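Local coordinates for oxalate biosynthetic component 1 (Burkholderia thailandensis, PDB 5IKY), which probably makes oxalate as a bifunctional enzyme, joining a lyase activity to that of an alpha/beta-hydrolase-type serine hydrolase in quorum sensing-dependent oxalogenesis, at residues L962-S976 against D983-F995. Residues are numbered along the deposited sequence; the frame is centred on the assembly and turned at random.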
ATOM      1  N   LEU A 962     -23.548  35.109  16.234  1.00124.68           N
ATOM      2  CA  LEU A 962     -23.661  34.003  15.290  1.00114.51           C
ATOM      3  C   LEU A 962     -22.887  32.784  15.780  1.00110.37           C
ATOM      4  O   LEU A 962     -23.303  31.648  15.557  1.00116.18           O
ATOM      5  CB  LEU A 962     -23.166  34.422  13.904  1.00109.46           C
ATOM      6  CG  LEU A 962     -24.214  35.019  12.963  1.00110.67           C
ATOM      7  CD1 LEU A 962     -23.557  35.640  11.741  1.00104.26           C
ATOM      8  CD2 LEU A 962     -25.219  33.955  12.548  1.00110.45           C
ATOM      9  N   ARG A 963     -21.762  33.027  16.446  1.00107.87           N
ATOM     10  CA  ARG A 963     -20.975  31.946  17.032  1.00111.28           C
ATOM     11  C   ARG A 963     -21.754  31.256  18.145  1.00117.07           C
ATOM     12  O   ARG A 963     -21.715  30.033  18.277  1.00116.50           O
ATOM     13  CB  ARG A 963     -19.644  32.469  17.575  1.00111.27           C
ATOM     14  CG  ARG A 963     -18.723  33.056  16.523  1.00105.27           C
ATOM     15  CD  ARG A 963     -17.352  33.353  17.106  1.00114.11           C
ATOM     16  NE  ARG A 963     -16.502  34.079  16.167  1.00130.89           N
ATOM     17  CZ  ARG A 963     -15.196  34.262  16.329  1.00131.66           C
ATOM     18  NH1 ARG A 963     -14.583  33.766  17.396  1.00132.79           N
ATOM     19  NH2 ARG A 963     -14.501  34.937  15.423  1.00126.21           N
ATOM     20  N   ALA A 964     -22.459  32.052  18.944  1.00119.20           N
ATOM     21  CA  ALA A 964     -23.297  31.520  20.009  1.00118.92           C
ATOM     22  C   ALA A 964     -24.450  30.719  19.420  1.00116.28           C
ATOM     23  O   ALA A 964     -24.864  29.701  19.976  1.00118.91           O
ATOM     24  CB  ALA A 964     -23.822  32.645  20.888  1.00124.13           C
ATOM     25  N   PHE A 965     -24.958  31.187  18.285  1.00107.39           N
ATOM     26  CA  PHE A 965     -26.034  30.505  17.578  1.00110.66           C
ATOM     27  C   PHE A 965     -25.589  29.130  17.089  1.00113.63           C
ATOM     28  O   PHE A 965     -26.336  28.156  17.183  1.00115.78           O
ATOM     29  CB  PHE A 965     -26.517  31.356  16.400  1.00116.40           C
ATOM     30  CG  PHE A 965     -27.506  30.658  15.510  1.00117.94           C
ATOM     31  CD1 PHE A 965     -27.102  30.100  14.306  1.00124.24           C
ATOM     32  CD2 PHE A 965     -28.838  30.557  15.875  1.00110.00           C
ATOM     33  CE1 PHE A 965     -28.008  29.456  13.485  1.00120.67           C
ATOM     34  CE2 PHE A 965     -29.749  29.913  15.059  1.00103.06           C
ATOM     35  CZ  PHE A 965     -29.334  29.363  13.862  1.00113.71           C
ATOM     36  N   PHE A 966     -24.365  29.059  16.571  1.00108.56           N
ATOM     37  CA  PHE A 966     -23.826  27.812  16.036  1.00104.14           C
ATOM     38  C   PHE A 966     -23.369  26.866  17.142  1.00 99.14           C
ATOM     39  O   PHE A 966     -23.177  25.673  16.905  1.00 99.04           O
ATOM     40  CB  PHE A 966     -22.665  28.101  15.080  1.00102.54           C
ATOM     41  CG  PHE A 966     -23.100  28.593  13.730  1.00 98.99           C
ATOM     42  CD1 PHE A 966     -24.105  27.941  13.033  1.00 93.17           C
ATOM     43  CD2 PHE A 966     -22.515  29.714  13.161  1.00105.07           C
ATOM     44  CE1 PHE A 966     -24.513  28.392  11.791  1.00 90.51           C
ATOM     45  CE2 PHE A 966     -22.920  30.171  11.920  1.00105.67           C
ATOM     46  CZ  PHE A 966     -23.921  29.509  11.234  1.00 98.17           C
ATOM     47  N   ASP A 967     -23.197  27.399  18.348  1.00106.56           N
ATOM     48  CA  ASP A 967     -22.796  26.581  19.485  1.00108.46           C
ATOM     49  C   ASP A 967     -23.996  25.809  20.028  1.00109.04           C
ATOM     50  O   ASP A 967     -23.849  24.914  20.860  1.00108.02           O
ATOM     51  CB  ASP A 967     -22.173  27.444  20.584  1.00114.56           C
ATOM     52  CG  ASP A 967     -21.114  26.701  21.379  1.00129.37           C
ATOM     53  OD1 ASP A 967     -21.144  25.453  21.397  1.00126.11           O
ATOM     54  OD2 ASP A 967     -20.248  27.366  21.987  1.00143.47           O
ATOM     55  N   ARG A 968     -25.184  26.163  19.546  1.00106.81           N
ATOM     56  CA  ARG A 968     -26.407  25.467  19.930  1.00109.54           C
ATOM     57  C   ARG A 968     -26.730  24.348  18.944  1.00113.62           C
ATOM     58  O   ARG A 968     -27.869  23.886  18.863  1.00112.22           O
ATOM     59  CB  ARG A 968     -27.577  26.447  20.018  1.00112.36           C
ATOM     60  CG  ARG A 968     -27.401  27.532  21.067  1.00110.08           C
ATOM     61  CD  ARG A 968     -27.072  26.939  22.431  1.00113.55           C
ATOM     62  NE  ARG A 968     -28.059  25.950  22.857  1.00126.32           N
ATOM     63  CZ  ARG A 968     -27.982  25.258  23.989  1.00132.71           C
ATOM     64  NH1 ARG A 968     -26.965  25.453  24.817  1.00135.94           N
ATOM     65  NH2 ARG A 968     -28.925  24.377  24.297  1.00136.33           N
ATOM     66  N   ALA A 969     -25.719  23.919  18.196  1.00116.48           N
ATOM     67  CA  ALA A 969     -25.872  22.829  17.240  1.00 99.56           C
ATOM     68  C   ALA A 969     -24.629  21.946  17.227  1.00 98.91           C
ATOM     69  O   ALA A 969     -23.528  22.403  17.536  1.00 99.11           O
ATOM     70  CB  ALA A 969     -26.152  23.375  15.848  1.00 90.92           C
ATOM     71  N   LEU A 970     -24.809  20.681  16.865  1.00103.06           N
ATOM     72  CA  LEU A 970     -23.715  19.716  16.871  1.00 91.39           C
ATOM     73  C   LEU A 970     -23.777  18.805  15.647  1.00 93.66           C
ATOM     74  O   LEU A 970     -24.859  18.512  15.139  1.00104.91           O
ATOM     75  CB  LEU A 970     -23.754  18.886  18.153  1.00 96.43           C
ATOM     76  CG  LEU A 970     -22.658  17.839  18.342  1.00 99.57           C
ATOM     77  CD1 LEU A 970     -21.406  18.455  18.952  1.00101.22           C
ATOM     78  CD2 LEU A 970     -23.180  16.695  19.186  1.00 98.52           C
ATOM     79  N   LEU A 971     -22.616  18.354  15.181  1.00 83.57           N
ATOM     80  CA  LEU A 971     -22.548  17.523  13.984  1.00 90.18           C
ATOM     81  C   LEU A 971     -21.631  16.314  14.144  1.00 90.28           C
ATOM     82  O   LEU A 971     -20.468  16.447  14.523  1.00 89.47           O
ATOM     83  CB  LEU A 971     -22.078  18.358  12.795  1.00100.22           C
ATOM     84  CG  LEU A 971     -23.049  18.493  11.624  1.00103.59           C
ATOM     85  CD1 LEU A 971     -22.456  19.417  10.580  1.00110.02           C
ATOM     86  CD2 LEU A 971     -23.355  17.128  11.029  1.00 99.28           C
ATOM     87  N   VAL A 972     -22.164  15.135  13.847  1.00 82.70           N
ATOM     88  CA  VAL A 972     -21.359  13.921  13.800  1.00 81.68           C
ATOM     89  C   VAL A 972     -21.431  13.324  12.398  1.00 80.13           C
ATOM     90  O   VAL A 972     -22.488  12.869  11.961  1.00 81.04           O
ATOM     91  CB  VAL A 972     -21.826  12.877  14.830  1.00 87.75           C
ATOM     92  CG1 VAL A 972     -20.981  11.616  14.720  1.00 70.46           C
ATOM     93  CG2 VAL A 972     -21.763  13.451  16.239  1.00 81.83           C
ATOM     94  N   SER A 973     -20.305  13.335  11.696  1.00 77.56           N
ATOM     95  CA  SER A 973     -20.272  12.902  10.304  1.00 77.01           C
ATOM     96  C   SER A 973     -19.496  11.600  10.125  1.00 72.03           C
ATOM     97  O   SER A 973     -18.328  11.503  10.501  1.00 76.72           O
ATOM     98  CB  SER A 973     -19.662  14.000   9.425  1.00 77.61           C
ATOM     99  OG  SER A 973     -19.679  13.634   8.055  1.00 74.70           O
ATOM    100  N   PHE A 974     -20.158  10.600   9.552  1.00 68.13           N
ATOM    101  CA  PHE A 974     -19.504   9.344   9.204  1.00 68.87           C
ATOM    102  C   PHE A 974     -19.268   9.284   7.701  1.00 77.63           C
ATOM    103  O   PHE A 974     -20.215   9.270   6.912  1.00 76.10           O
ATOM    104  CB  PHE A 974     -20.339   8.146   9.660  1.00 81.00           C
ATOM    105  CG  PHE A 974     -20.424   7.999  11.152  1.00 84.14           C
ATOM    106  CD1 PHE A 974     -21.470   8.570  11.862  1.00 66.65           C
ATOM    107  CD2 PHE A 974     -19.456   7.291  11.846  1.00 80.56           C
ATOM    108  CE1 PHE A 974     -21.548   8.436  13.235  1.00 73.22           C
ATOM    109  CE2 PHE A 974     -19.529   7.154  13.220  1.00 85.16           C
ATOM    110  CZ  PHE A 974     -20.576   7.727  13.916  1.00 79.74           C
ATOM    111  N   GLY A 975     -17.999   9.252   7.310  1.00 76.86           N
ATOM    112  CA  GLY A 975     -17.638   9.267   5.906  1.00 66.25           C
ATOM    113  C   GLY A 975     -17.942  10.610   5.273  1.00 69.75           C
ATOM    114  O   GLY A 975     -18.848  10.726   4.448  1.00 70.43           O
ATOM    115  N   SER A 976     -17.189  11.631   5.667  1.00 64.73           N
ATOM    116  CA  SER A 976     -17.354  12.963   5.098  1.00 61.61           C
ATOM    117  C   SER A 976     -16.835  13.004   3.665  1.00 59.78           C
ATOM    118  O   SER A 976     -15.635  12.868   3.425  1.00 65.24           O
ATOM    119  CB  SER A 976     -16.637  14.008   5.953  1.00 62.69           C
ATOM    120  OG  SER A 976     -17.150  14.019   7.272  1.00 68.60           O
ATOM    121  N   ASP A 983     -12.320  27.351   8.670  1.00 94.57           N
ATOM    122  CA  ASP A 983     -12.296  28.777   8.993  1.00101.37           C
ATOM    123  C   ASP A 983     -13.629  29.484   8.745  1.00105.76           C
ATOM    124  O   ASP A 983     -13.706  30.710   8.827  1.00111.49           O
ATOM    125  CB  ASP A 983     -11.192  29.477   8.198  1.00 91.01           C
ATOM    126  CG  ASP A 983      -9.803  29.060   8.640  1.00104.78           C
ATOM    127  OD1 ASP A 983      -9.647  28.671   9.818  1.00106.47           O
ATOM    128  OD2 ASP A 983      -8.868  29.123   7.814  1.00118.28           O
ATOM    129  N   TRP A 984     -14.674  28.720   8.448  1.00 91.75           N
ATOM    130  CA  TRP A 984     -15.997  29.300   8.235  1.00 91.07           C
ATOM    131  C   TRP A 984     -16.792  29.391   9.533  1.00 96.46           C
ATOM    132  O   TRP A 984     -16.477  28.717  10.515  1.00 91.09           O
ATOM    133  CB  TRP A 984     -16.795  28.481   7.219  1.00 89.71           C
ATOM    134  CG  TRP A 984     -16.371  28.652   5.796  1.00 84.49           C
ATOM    135  CD1 TRP A 984     -15.293  29.349   5.335  1.00 89.49           C
ATOM    136  CD2 TRP A 984     -17.028  28.117   4.640  1.00 91.75           C
ATOM    137  NE1 TRP A 984     -15.233  29.276   3.963  1.00 88.04           N
ATOM    138  CE2 TRP A 984     -16.287  28.524   3.512  1.00 90.03           C
ATOM    139  CE3 TRP A 984     -18.165  27.325   4.450  1.00 83.49           C
ATOM    140  CZ2 TRP A 984     -16.649  28.172   2.214  1.00 89.94           C
ATOM    141  CZ3 TRP A 984     -18.524  26.978   3.159  1.00 82.42           C
ATOM    142  CH2 TRP A 984     -17.768  27.400   2.058  1.00 83.98           C
ATOM    143  N   LEU A 985     -17.822  30.232   9.530  1.00 83.90           N
ATOM    144  CA  LEU A 985     -18.809  30.240  10.600  1.00 93.34           C
ATOM    145  C   LEU A 985     -19.737  29.044  10.434  1.00106.17           C
ATOM    146  O   LEU A 985     -20.386  28.902   9.397  1.00124.95           O
ATOM    147  CB  LEU A 985     -19.620  31.537  10.593  1.00105.54           C
ATOM    148  CG  LEU A 985     -19.120  32.716  11.427  1.00104.47           C
ATOM    149  CD1 LEU A 985     -19.970  33.947  11.155  1.00103.00           C
ATOM    150  CD2 LEU A 985     -19.144  32.365  12.905  1.00 95.76           C
ATOM    151  N   GLY A 986     -19.803  28.182  11.442  1.00 89.49           N
ATOM    152  CA  GLY A 986     -20.657  27.016  11.343  1.00 95.48           C
ATOM    153  C   GLY A 986     -20.617  26.036  12.498  1.00 95.20           C
ATOM    154  O   GLY A 986     -19.994  26.278  13.531  1.00 90.76           O
ATOM    155  N   THR A 987     -21.296  24.911  12.300  1.00 87.16           N
ATOM    156  CA  THR A 987     -21.451  23.892  13.328  1.00 89.64           C
ATOM    157  C   THR A 987     -20.164  23.105  13.542  1.00 85.30           C
ATOM    158  O   THR A 987     -19.488  22.736  12.582  1.00 94.73           O
ATOM    159  CB  THR A 987     -22.584  22.912  12.961  1.00 94.51           C
ATOM    160  OG1 THR A 987     -23.734  23.647  12.520  1.00 91.98           O
ATOM    161  CG2 THR A 987     -22.958  22.049  14.154  1.00 98.16           C
ATOM    162  N   SER A 988     -19.827  22.852  14.803  1.00 91.00           N
ATOM    163  CA  SER A 988     -18.667  22.030  15.129  1.00 87.07           C
ATOM    164  C   SER A 988     -18.944  20.571  14.785  1.00 90.76           C
ATOM    165  O   SER A 988     -20.055  20.078  14.979  1.00 98.18           O
ATOM    166  CB  SER A 988     -18.297  22.173  16.605  1.00 81.10           C
ATOM    167  OG  SER A 988     -17.837  23.482  16.884  1.00 90.53           O
ATOM    168  N   VAL A 989     -17.927  19.884  14.274  1.00 81.50           N
ATOM    169  CA  VAL A 989     -18.112  18.541  13.734  1.00 89.63           C
ATOM    170  C   VAL A 989     -17.182  17.506  14.357  1.00 85.19           C
ATOM    171  O   VAL A 989     -16.009  17.778  14.607  1.00 95.04           O
ATOM    172  CB  VAL A 989     -17.888  18.521  12.200  1.00 89.83           C
ATOM    173  CG1 VAL A 989     -18.395  17.217  11.601  1.00 90.38           C
ATOM    174  CG2 VAL A 989     -18.571  19.712  11.537  1.00 83.60           C
ATOM    175  N   VAL A 990     -17.719  16.318  14.615  1.00 85.34           N
ATOM    176  CA  VAL A 990     -16.894  15.147  14.878  1.00 80.06           C
ATOM    177  C   VAL A 990     -16.833  14.335  13.590  1.00 85.17           C
ATOM    178  O   VAL A 990     -17.849  13.820  13.124  1.00 88.17           O
ATOM    179  CB  VAL A 990     -17.444  14.284  16.027  1.00 75.67           C
ATOM    180  CG1 VAL A 990     -16.696  12.960  16.100  1.00 71.57           C
ATOM    181  CG2 VAL A 990     -17.349  15.032  17.348  1.00 72.10           C
ATOM    182  N   ASP A 991     -15.643  14.234  13.010  1.00 76.17           N
ATOM    183  CA  ASP A 991     -15.496  13.660  11.677  1.00 67.14           C
ATOM    184  C   ASP A 991     -14.848  12.278  11.698  1.00 70.11           C
ATOM    185  O   ASP A 991     -13.701  12.120  12.116  1.00 74.28           O
ATOM    186  CB  ASP A 991     -14.686  14.613  10.790  1.00 68.05           C
ATOM    187  CG  ASP A 991     -14.495  14.084   9.380  1.00 71.15           C
ATOM    188  OD1 ASP A 991     -15.327  13.278   8.913  1.00 78.20           O
ATOM    189  OD2 ASP A 991     -13.508  14.487   8.733  1.00 76.97           O
ATOM    190  N   VAL A 992     -15.594  11.281  11.231  1.00 69.67           N
ATOM    191  CA  VAL A 992     -15.095   9.914  11.155  1.00 71.59           C
ATOM    192  C   VAL A 992     -15.077   9.425   9.708  1.00 74.08           C
ATOM    193  O   VAL A 992     -16.102   8.998   9.176  1.00 71.54           O
ATOM    194  CB  VAL A 992     -15.950   8.952  12.003  1.00 74.40           C
ATOM    195  CG1 VAL A 992     -15.327   7.562  12.015  1.00 67.28           C
ATOM    196  CG2 VAL A 992     -16.115   9.487  13.419  1.00 61.24           C
ATOM    197  N   THR A 993     -13.912   9.490   9.072  1.00 72.62           N
ATOM    198  CA  THR A 993     -13.783   9.060   7.684  1.00 80.41           C
ATOM    199  C   THR A 993     -12.677   8.017   7.533  1.00 79.60           C
ATOM    200  O   THR A 993     -11.586   8.169   8.083  1.00 67.16           O
ATOM    201  CB  THR A 993     -13.503  10.256   6.750  1.00 80.49           C
ATOM    202  OG1 THR A 993     -14.563  11.214   6.871  1.00 68.53           O
ATOM    203  CG2 THR A 993     -13.406   9.799   5.302  1.00 74.26           C
ATOM    204  N   ALA A 994     -12.974   6.958   6.786  1.00 70.42           N
ATOM    205  CA  ALA A 994     -12.048   5.844   6.620  1.00 65.96           C
ATOM    206  C   ALA A 994     -11.107   6.036   5.431  1.00 72.46           C
ATOM    207  O   ALA A 994     -11.461   6.666   4.434  1.00 65.10           O
ATOM    208  CB  ALA A 994     -12.821   4.542   6.471  1.00 56.98           C
ATOM    209  N   PHE A 995      -9.906   5.477   5.544  1.00 73.97           N
ATOM    210  CA  PHE A 995      -8.898   5.588   4.496  1.00 72.37           C
ATOM    211  C   PHE A 995      -9.317   4.870   3.219  1.00 74.75           C
ATOM    212  O   PHE A 995      -9.038   5.336   2.116  1.00 69.70           O
ATOM    213  CB  PHE A 995      -7.561   5.035   4.989  1.00 72.53           C
ATOM    214  CG  PHE A 995      -6.542   4.849   3.900  1.00 82.73           C
ATOM    215  CD1 PHE A 995      -5.928   5.943   3.312  1.00100.25           C
ATOM    216  CD2 PHE A 995      -6.189   3.579   3.475  1.00 82.62           C
ATOM    217  CE1 PHE A 995      -4.985   5.774   2.312  1.00 92.16           C
ATOM    218  CE2 PHE A 995      -5.247   3.402   2.478  1.00 80.60           C
ATOM    219  CZ  PHE A 995      -4.645   4.502   1.895  1.00 85.68           C
TER
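Leu-971 and Val-989 lie side by side on one face of two neighbouring parallel strands, 969-973 and 988-992, in the mixed central sheet of the alpha/beta-hydrolase domain. Both Leu-971 CB and CD1 meet Val-989 CG2; helix 937-955 covers Leu-971 through Ala-941, so branched aliphatic residues suit this sheet-helix interface. The other face carries Val-972, Val-990, Phe-974 and Val-992. There CD2 of Phe-974 lies 3.9 Å from CB of Val-992, and helix 1071-1076 packs on the ring. Within the sheet the strand edges are bonded in parallel fashion from Val-990 N to Leu-971 O (2.8 Å) onward: Ser-973 N to Val-990 O and Val-992 N to Ser-973 O follow.

Where helix 959-966 leads, through a type I turn from Phe-966 to Ala-969, into the strand, Phe-966 lays its ring on the backbone of Gly-986. The glycine CA stands 3.7 Å from the ring centroid, 9° off its normal, a CH-pi contact almost over the ring centre. CG of Phe-966 is anti to its carbonyl carbon (chi1 -77°), which turns the ring toward this glycine, while Phe-965 CD1 touches the opposite face near the rim.

At the far end, small hydroxyl residues and a carboxylate fasten the corner at Phe-974 and Gly-975, where Gly-975 adopts a positive phi and donates its backbone N-H to Val-992 O. Ser-973 OG donates to Ser-976 OG, and Thr-993 OG1 accepts from Ser-976 N. Two hydroxyls grip Asp-991 OD1 from opposite faces of the carboxylate: Thr-993 OG1 at 3.0 Å on the syn side, and Ser-976 OG at 2.6 Å, 56° out of the plane.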